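PDB 2ODA: HAD family phosphatase, which probably acts as a hydrolase of the haloacid dehalogenase superfamily, in a Pseudomonas-specific subfamily related to phosphonoacetaldehyde hydrolase. Local coordinates for residues T5-L17 / L45-D59. Sequence-based numbering, arbitrary orientation.
Sequences TFPALLFGLSGCL and LKALRDQGMPCAWID
L13 lays its CD2 methyl over one face of the W57 indole, 3.8 Å from the centroid of the six-membered ring, a CH-pi contact. With W57 CG between its backbone N and carbonyl carbon (chi1 65°), the ring turns one face to L13, while the W57 CB is met by L17 CD1. On the same side of the sheet, C55 SG and L48 CD1 lie at the F11 ring edge, near its plane: C55 SG is 3.9 Å from F11 CE1, and the F11 and L48 side chains approach from opposite directions, L48 CD1 meeting F11 CZ. L9 crosses both L48 and selenomethionine M53 at about a right angle, its CD1 lying 3.6 Å from L48 CD2 and also touching M53 CG. The bends at chi2 and chi3 curl M53 back, bringing its CE against F6 CB.

Beneath these side chains, strands 9-12 and 55-58 pair in parallel, their hydrogen bonds running from L9 N to P54 O on to L13 N to I58 O, with I58 N 2.7 Å from F11 O. Past the strand ends, D59 OD2 accepts a hydrogen bond from S14 N at 2.8 Å, and a water donates to both D59 OD2 and S14 O; S14 OG is hydrogen-bonded to D19 OD2.

On the other face, L10 and I58 meet through their CD1 methyls beneath helix 91-99. Strand 9-12, helix 41-51 and strand 55-58 form a beta-alpha-beta crossover of the Rossmann-like HAD core, strand 9-12 lying between 55-58 and 109-112; helix 41-51 packs on the sheet face that carries L9, F11, C55 and W57.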
ATOM      1  N   THR B   5       0.023  16.954  -6.573  1.00 16.97           N
ATOM      2  CA  THR B   5       1.094  16.431  -7.406  1.00 16.25           C
ATOM      3  C   THR B   5       1.173  14.922  -7.229  1.00 14.99           C
ATOM      4  O   THR B   5       0.611  14.372  -6.272  1.00 14.75           O
ATOM      5  CB  THR B   5       2.440  17.069  -7.018  1.00 16.89           C
ATOM      6  OG1 THR B   5       2.648  16.866  -5.609  1.00 16.25           O
ATOM      7  CG2 THR B   5       2.430  18.571  -7.340  1.00 18.51           C
ATOM      8  N   PHE B   6       1.877  14.256  -8.149  1.00 14.17           N
ATOM      9  CA  PHE B   6       2.052  12.803  -8.110  1.00 13.03           C
ATOM     10  C   PHE B   6       3.447  12.441  -7.609  1.00 12.64           C
ATOM     11  O   PHE B   6       4.453  12.892  -8.174  1.00 13.90           O
ATOM     12  CB  PHE B   6       1.794  12.192  -9.507  1.00 12.75           C
ATOM     13  CG  PHE B   6       0.434  12.498 -10.044  1.00 11.80           C
ATOM     14  CD1 PHE B   6      -0.662  11.736  -9.650  1.00 10.84           C
ATOM     15  CD2 PHE B   6       0.234  13.558 -10.934  1.00 11.72           C
ATOM     16  CE1 PHE B   6      -1.947  12.007 -10.134  1.00 10.27           C
ATOM     17  CE2 PHE B   6      -1.045  13.855 -11.402  1.00 10.17           C
ATOM     18  CZ  PHE B   6      -2.136  13.076 -10.990  1.00 11.80           C
ATOM     19  N   PRO B   7       3.526  11.643  -6.533  1.00 12.42           N
ATOM     20  CA  PRO B   7       4.851  11.280  -6.012  1.00 11.23           C
ATOM     21  C   PRO B   7       5.616  10.224  -6.826  1.00 10.81           C
ATOM     22  O   PRO B   7       6.844  10.236  -6.813  1.00 10.24           O
ATOM     23  CB  PRO B   7       4.561  10.770  -4.604  1.00 11.95           C
ATOM     24  CG  PRO B   7       3.129  10.394  -4.584  1.00 12.53           C
ATOM     25  CD  PRO B   7       2.426  11.096  -5.714  1.00 11.85           C
ATOM     26  N   ALA B   8       4.909   9.347  -7.534  1.00  9.04           N
ATOM     27  CA  ALA B   8       5.561   8.269  -8.273  1.00  8.86           C
ATOM     28  C   ALA B   8       4.583   7.737  -9.318  1.00  7.73           C
ATOM     29  O   ALA B   8       3.370   7.776  -9.103  1.00  8.31           O
ATOM     30  CB  ALA B   8       5.980   7.143  -7.333  1.00  8.32           C
ATOM     31  N   LEU B   9       5.132   7.238 -10.419  1.00  6.96           N
ATOM     32  CA  LEU B   9       4.360   6.561 -11.442  1.00  7.48           C
ATOM     33  C   LEU B   9       4.931   5.174 -11.697  1.00  6.99           C
ATOM     34  O   LEU B   9       6.156   4.992 -11.839  1.00  7.68           O
ATOM     35  CB  LEU B   9       4.318   7.371 -12.748  1.00  7.19           C
ATOM     36  CG  LEU B   9       3.776   8.809 -12.728  1.00  8.31           C
ATOM     37  CD1 LEU B   9       3.934   9.451 -14.108  1.00  9.67           C
ATOM     38  CD2 LEU B   9       2.303   8.839 -12.315  1.00  8.26           C
ATOM     39  N   LEU B  10       4.036   4.192 -11.742  1.00  6.15           N
ATOM     40  CA  LEU B  10       4.387   2.807 -12.084  1.00  5.24           C
ATOM     41  C   LEU B  10       3.848   2.492 -13.454  1.00  5.37           C
ATOM     42  O   LEU B  10       2.712   2.866 -13.752  1.00  5.49           O
ATOM     43  CB  LEU B  10       3.764   1.848 -11.074  1.00  4.01           C
ATOM     44  CG  LEU B  10       4.110   2.150  -9.610  1.00  5.64           C
ATOM     45  CD1 LEU B  10       3.447   1.085  -8.719  1.00  5.89           C
ATOM     46  CD2 LEU B  10       5.639   2.207  -9.378  1.00  3.14           C
ATOM     47  N   PHE B  11       4.637   1.794 -14.282  1.00  6.03           N
ATOM     48  CA  PHE B  11       4.201   1.419 -15.636  1.00  6.01           C
ATOM     49  C   PHE B  11       4.373  -0.069 -15.857  1.00  6.28           C
ATOM     50  O   PHE B  11       5.405  -0.633 -15.517  1.00  6.45           O
ATOM     51  CB  PHE B  11       5.083   2.092 -16.701  1.00  6.10           C
ATOM     52  CG  PHE B  11       4.929   3.572 -16.790  1.00  6.14           C
ATOM     53  CD1 PHE B  11       5.723   4.417 -16.012  1.00  7.65           C
ATOM     54  CD2 PHE B  11       4.037   4.134 -17.695  1.00  8.24           C
ATOM     55  CE1 PHE B  11       5.596   5.818 -16.125  1.00  9.24           C
ATOM     56  CE2 PHE B  11       3.915   5.527 -17.825  1.00  7.57           C
ATOM     57  CZ  PHE B  11       4.706   6.359 -17.036  1.00  7.50           C
ATOM     58  N   GLY B  12       3.387  -0.713 -16.464  1.00  6.63           N
ATOM     59  CA  GLY B  12       3.676  -2.014 -17.081  1.00  5.65           C
ATOM     60  C   GLY B  12       4.777  -1.828 -18.135  1.00  6.18           C
ATOM     61  O   GLY B  12       4.909  -0.760 -18.720  1.00  6.51           O
ATOM     62  N   LEU B  13       5.561  -2.864 -18.397  1.00  5.68           N
ATOM     63  CA  LEU B  13       6.547  -2.782 -19.451  1.00  6.61           C
ATOM     64  C   LEU B  13       5.984  -3.227 -20.811  1.00  6.10           C
ATOM     65  O   LEU B  13       5.663  -2.382 -21.671  1.00  4.84           O
ATOM     66  CB  LEU B  13       7.831  -3.533 -19.047  1.00  5.81           C
ATOM     67  CG  LEU B  13       9.010  -3.463 -20.035  1.00  7.39           C
ATOM     68  CD1 LEU B  13       9.638  -2.031 -20.184  1.00  4.68           C
ATOM     69  CD2 LEU B  13      10.045  -4.489 -19.612  1.00  5.20           C
ATOM     70  N   SER B  14       5.824  -4.536 -20.985  1.00  5.75           N
ATOM     71  CA  SER B  14       5.206  -5.103 -22.194  1.00  6.12           C
ATOM     72  C   SER B  14       3.738  -4.665 -22.357  1.00  6.20           C
ATOM     73  O   SER B  14       2.955  -4.682 -21.386  1.00  6.43           O
ATOM     74  CB  SER B  14       5.338  -6.643 -22.163  1.00  6.27           C
ATOM     75  OG  SER B  14       4.536  -7.259 -23.155  1.00  8.16           O
ATOM     76  N   GLY B  15       3.351  -4.281 -23.575  1.00  6.59           N
ATOM     77  CA  GLY B  15       1.967  -3.863 -23.861  1.00  6.66           C
ATOM     78  C   GLY B  15       1.612  -2.548 -23.194  1.00  6.77           C
ATOM     79  O   GLY B  15       0.428  -2.254 -22.898  1.00  6.37           O
ATOM     80  N   CYS B  16       2.637  -1.744 -22.931  1.00  5.55           N
ATOM     81  CA  CYS B  16       2.402  -0.483 -22.256  1.00  6.09           C
ATOM     82  C   CYS B  16       3.481   0.541 -22.642  1.00  5.77           C
ATOM     83  O   CYS B  16       3.211   1.407 -23.470  1.00  6.05           O
ATOM     84  CB  CYS B  16       2.272  -0.720 -20.744  1.00  6.77           C
ATOM     85  SG  CYS B  16       2.116   0.745 -19.730  1.00  7.05           S
ATOM     86  N   LEU B  17       4.686   0.438 -22.070  1.00  4.83           N
ATOM     87  CA  LEU B  17       5.815   1.273 -22.499  1.00  4.71           C
ATOM     88  C   LEU B  17       6.341   0.831 -23.871  1.00  4.22           C
ATOM     89  O   LEU B  17       6.636   1.649 -24.729  1.00  4.69           O
ATOM     90  CB  LEU B  17       6.948   1.202 -21.464  1.00  4.66           C
ATOM     91  CG  LEU B  17       6.639   1.858 -20.104  1.00  6.03           C
ATOM     92  CD1 LEU B  17       7.704   1.442 -19.079  1.00  5.55           C
ATOM     93  CD2 LEU B  17       6.588   3.376 -20.292  1.00  6.42           C
ATOM     94  N   LEU B  45       7.397  10.305 -21.935  1.00  5.62           N
ATOM     95  CA  LEU B  45       8.568   9.993 -21.110  1.00  5.89           C
ATOM     96  C   LEU B  45       9.583  11.133 -21.052  1.00  6.54           C
ATOM     97  O   LEU B  45      10.266  11.280 -20.044  1.00  7.46           O
ATOM     98  CB  LEU B  45       9.232   8.699 -21.551  1.00  6.92           C
ATOM     99  CG  LEU B  45       8.366   7.437 -21.411  1.00  6.38           C
ATOM    100  CD1 LEU B  45       9.178   6.258 -21.929  1.00  8.57           C
ATOM    101  CD2 LEU B  45       7.903   7.211 -19.962  1.00  7.35           C
ATOM    102  N   LYS B  46       9.676  11.944 -22.107  1.00  7.08           N
ATOM    103  CA  LYS B  46      10.528  13.147 -22.025  1.00  7.37           C
ATOM    104  C   LYS B  46      10.048  14.083 -20.938  1.00  8.17           C
ATOM    105  O   LYS B  46      10.865  14.504 -20.121  1.00  8.97           O
ATOM    106  CB  LYS B  46      10.650  13.902 -23.347  1.00  7.42           C
ATOM    107  CG  LYS B  46      11.394  15.232 -23.129  1.00  7.06           C
ATOM    108  CD  LYS B  46      11.856  15.874 -24.426  1.00 11.22           C
ATOM    109  CE  LYS B  46      12.517  17.240 -24.080  1.00 11.88           C
ATOM    110  NZ  LYS B  46      13.810  17.051 -23.389  1.00 11.60           N
ATOM    111  N   ALA B  47       8.739  14.375 -20.914  1.00  8.63           N
ATOM    112  CA  ALA B  47       8.145  15.266 -19.912  1.00  9.78           C
ATOM    113  C   ALA B  47       8.414  14.740 -18.516  1.00 10.19           C
ATOM    114  O   ALA B  47       8.869  15.494 -17.635  1.00 10.13           O
ATOM    115  CB  ALA B  47       6.651  15.419 -20.142  1.00 10.88           C
ATOM    116  N   LEU B  48       8.208  13.435 -18.326  1.00  9.43           N
ATOM    117  CA  LEU B  48       8.385  12.828 -17.005  1.00  9.44           C
ATOM    118  C   LEU B  48       9.843  12.808 -16.564  1.00 10.38           C
ATOM    119  O   LEU B  48      10.169  13.146 -15.412  1.00 10.15           O
ATOM    120  CB  LEU B  48       7.802  11.407 -16.972  1.00  8.67           C
ATOM    121  CG  LEU B  48       6.299  11.302 -17.165  1.00  7.73           C
ATOM    122  CD1 LEU B  48       5.899   9.800 -17.280  1.00  6.83           C
ATOM    123  CD2 LEU B  48       5.544  12.024 -16.028  1.00  6.91           C
ATOM    124  N   ARG B  49      10.731  12.411 -17.472  1.00 10.83           N
ATOM    125  CA  ARG B  49      12.143  12.375 -17.147  1.00 11.94           C
ATOM    126  C   ARG B  49      12.671  13.787 -16.871  1.00 12.69           C
ATOM    127  O   ARG B  49      13.415  13.995 -15.906  1.00 13.10           O
ATOM    128  CB  ARG B  49      12.952  11.712 -18.269  1.00 11.80           C
ATOM    129  CG  ARG B  49      14.385  11.454 -17.854  1.00 13.21           C
ATOM    130  CD  ARG B  49      15.222  10.947 -18.963  1.00 14.12           C
ATOM    131  NE  ARG B  49      16.557  10.668 -18.455  1.00 14.39           N
ATOM    132  CZ  ARG B  49      17.509  10.030 -19.133  1.00 16.50           C
ATOM    133  NH1 ARG B  49      17.286   9.570 -20.350  1.00 16.80           N
ATOM    134  NH2 ARG B  49      18.684   9.821 -18.566  1.00 19.17           N
ATOM    135  N   ASP B  50      12.291  14.749 -17.706  1.00 13.64           N
ATOM    136  CA  ASP B  50      12.709  16.135 -17.475  1.00 14.91           C
ATOM    137  C   ASP B  50      12.225  16.663 -16.130  1.00 15.41           C
ATOM    138  O   ASP B  50      12.971  17.395 -15.466  1.00 16.27           O
ATOM    139  CB  ASP B  50      12.236  17.048 -18.592  1.00 15.35           C
ATOM    140  CG  ASP B  50      13.016  16.847 -19.895  1.00 15.78           C
ATOM    141  OD1 ASP B  50      14.015  16.076 -19.928  1.00 18.75           O
ATOM    142  OD2 ASP B  50      12.596  17.466 -20.876  1.00 18.12           O
ATOM    143  N   GLN B  51      11.007  16.278 -15.725  1.00 15.27           N
ATOM    144  CA  GLN B  51      10.432  16.657 -14.422  1.00 15.84           C
ATOM    145  C   GLN B  51      11.113  15.992 -13.226  1.00 14.66           C
ATOM    146  O   GLN B  51      10.874  16.398 -12.085  1.00 15.29           O
ATOM    147  CB  GLN B  51       8.959  16.232 -14.319  1.00 15.81           C
ATOM    148  CG  GLN B  51       7.941  17.029 -15.058  1.00 18.24           C
ATOM    149  CD  GLN B  51       6.592  16.312 -15.037  1.00 18.38           C
ATOM    150  OE1 GLN B  51       6.169  15.774 -14.006  1.00 18.98           O
ATOM    151  NE2 GLN B  51       5.910  16.307 -16.171  1.00 20.93           N
ATOM    152  N   GLY B  52      11.878  14.929 -13.459  1.00 12.82           N
ATOM    153  CA  GLY B  52      12.403  14.112 -12.360  1.00 11.16           C
ATOM    154  C   GLY B  52      11.311  13.284 -11.682  1.00 11.18           C
ATOM    155  O   GLY B  52      11.441  12.920 -10.511  1.00 11.27           O
HETATM  156  N   MSE B  53      10.227  12.984 -12.404  1.00 10.21           N
HETATM  157  CA  MSE B  53       9.165  12.114 -11.842  1.00 10.11           C
HETATM  158  C   MSE B  53       9.765  10.725 -11.542  1.00  9.61           C
HETATM  159  O   MSE B  53      10.292  10.082 -12.453  1.00  9.71           O
HETATM  160  CB  MSE B  53       7.991  11.992 -12.836  1.00 10.01           C
HETATM  161  CG  MSE B  53       6.835  11.062 -12.378  1.00  9.45           C
HETATM  162 SE   MSE B  53       5.982  11.646 -10.687  1.00 16.68          SE
HETATM  163  CE  MSE B  53       5.009  13.206 -11.378  1.00 10.95           C
ATOM    164  N   PRO B  54       9.715  10.264 -10.268  1.00  9.55           N
ATOM    165  CA  PRO B  54      10.132   8.880 -10.022  1.00  9.30           C
ATOM    166  C   PRO B  54       9.210   7.897 -10.738  1.00  8.56           C
ATOM    167  O   PRO B  54       7.989   7.923 -10.539  1.00  8.30           O
ATOM    168  CB  PRO B  54      10.011   8.731  -8.502  1.00  9.35           C
ATOM    169  CG  PRO B  54      10.107  10.175  -7.977  1.00  9.87           C
ATOM    170  CD  PRO B  54       9.345  10.956  -9.018  1.00  9.38           C
ATOM    171  N   CYS B  55       9.811   7.053 -11.574  1.00  8.28           N
ATOM    172  CA  CYS B  55       9.079   6.064 -12.366  1.00  7.20           C
ATOM    173  C   CYS B  55       9.773   4.730 -12.245  1.00  7.24           C
ATOM    174  O   CYS B  55      10.999   4.673 -12.234  1.00  6.83           O
ATOM    175  CB  CYS B  55       9.032   6.460 -13.867  1.00  7.34           C
ATOM    176  SG  CYS B  55       8.189   8.020 -14.224  1.00  7.27           S
ATOM    177  N   ALA B  56       8.984   3.657 -12.164  1.00  6.33           N
ATOM    178  CA  ALA B  56       9.516   2.302 -12.238  1.00  7.55           C
ATOM    179  C   ALA B  56       8.635   1.507 -13.183  1.00  6.93           C
ATOM    180  O   ALA B  56       7.434   1.802 -13.290  1.00  6.98           O
ATOM    181  CB  ALA B  56       9.460   1.631 -10.873  1.00  7.62           C
ATOM    182  N   TRP B  57       9.209   0.482 -13.818  1.00  6.32           N
ATOM    183  CA  TRP B  57       8.395  -0.449 -14.607  1.00  6.83           C
ATOM    184  C   TRP B  57       8.192  -1.771 -13.898  1.00  7.22           C
ATOM    185  O   TRP B  57       9.039  -2.212 -13.101  1.00  7.63           O
ATOM    186  CB  TRP B  57       8.966  -0.686 -16.014  1.00  6.63           C
ATOM    187  CG  TRP B  57      10.318  -1.369 -16.066  1.00  5.37           C
ATOM    188  CD1 TRP B  57      11.545  -0.758 -16.192  1.00  7.46           C
ATOM    189  CD2 TRP B  57      10.567  -2.779 -16.054  1.00  4.68           C
ATOM    190  NE1 TRP B  57      12.539  -1.709 -16.236  1.00  7.35           N
ATOM    191  CE2 TRP B  57      11.968  -2.959 -16.167  1.00  6.63           C
ATOM    192  CE3 TRP B  57       9.740  -3.910 -15.936  1.00  6.84           C
ATOM    193  CZ2 TRP B  57      12.570  -4.230 -16.173  1.00  8.12           C
ATOM    194  CZ3 TRP B  57      10.339  -5.184 -15.931  1.00  7.66           C
ATOM    195  CH2 TRP B  57      11.744  -5.330 -16.049  1.00  6.28           C
ATOM    196  N   ILE B  58       7.054  -2.393 -14.203  1.00  7.00           N
ATOM    197  CA  ILE B  58       6.670  -3.669 -13.613  1.00  6.80           C
ATOM    198  C   ILE B  58       6.351  -4.643 -14.726  1.00  6.74           C
ATOM    199  O   ILE B  58       5.646  -4.296 -15.671  1.00  7.20           O
ATOM    200  CB  ILE B  58       5.393  -3.503 -12.755  1.00  6.38           C
ATOM    201  CG1 ILE B  58       5.702  -2.613 -11.555  1.00  6.37           C
ATOM    202  CG2 ILE B  58       4.831  -4.867 -12.328  1.00  7.42           C
ATOM    203  CD1 ILE B  58       4.468  -2.241 -10.746  1.00  6.85           C
ATOM    204  N   ASP B  59       6.838  -5.869 -14.604  1.00  7.61           N
ATOM    205  CA  ASP B  59       6.359  -6.931 -15.494  1.00  7.91           C
ATOM    206  C   ASP B  59       6.423  -8.307 -14.825  1.00  8.32           C
ATOM    207  O   ASP B  59       6.852  -8.432 -13.661  1.00  8.64           O
ATOM    208  CB  ASP B  59       7.096  -6.892 -16.840  1.00  7.44           C
ATOM    209  CG  ASP B  59       6.175  -7.259 -18.008  1.00  9.88           C
ATOM    210  OD1 ASP B  59       5.703  -8.413 -18.058  1.00 11.34           O
ATOM    211  OD2 ASP B  59       5.918  -6.405 -18.871  1.00 10.79           O
TER
HETATM  212  O   HOH W   1       3.130  -5.456 -18.741  1.00 11.50           O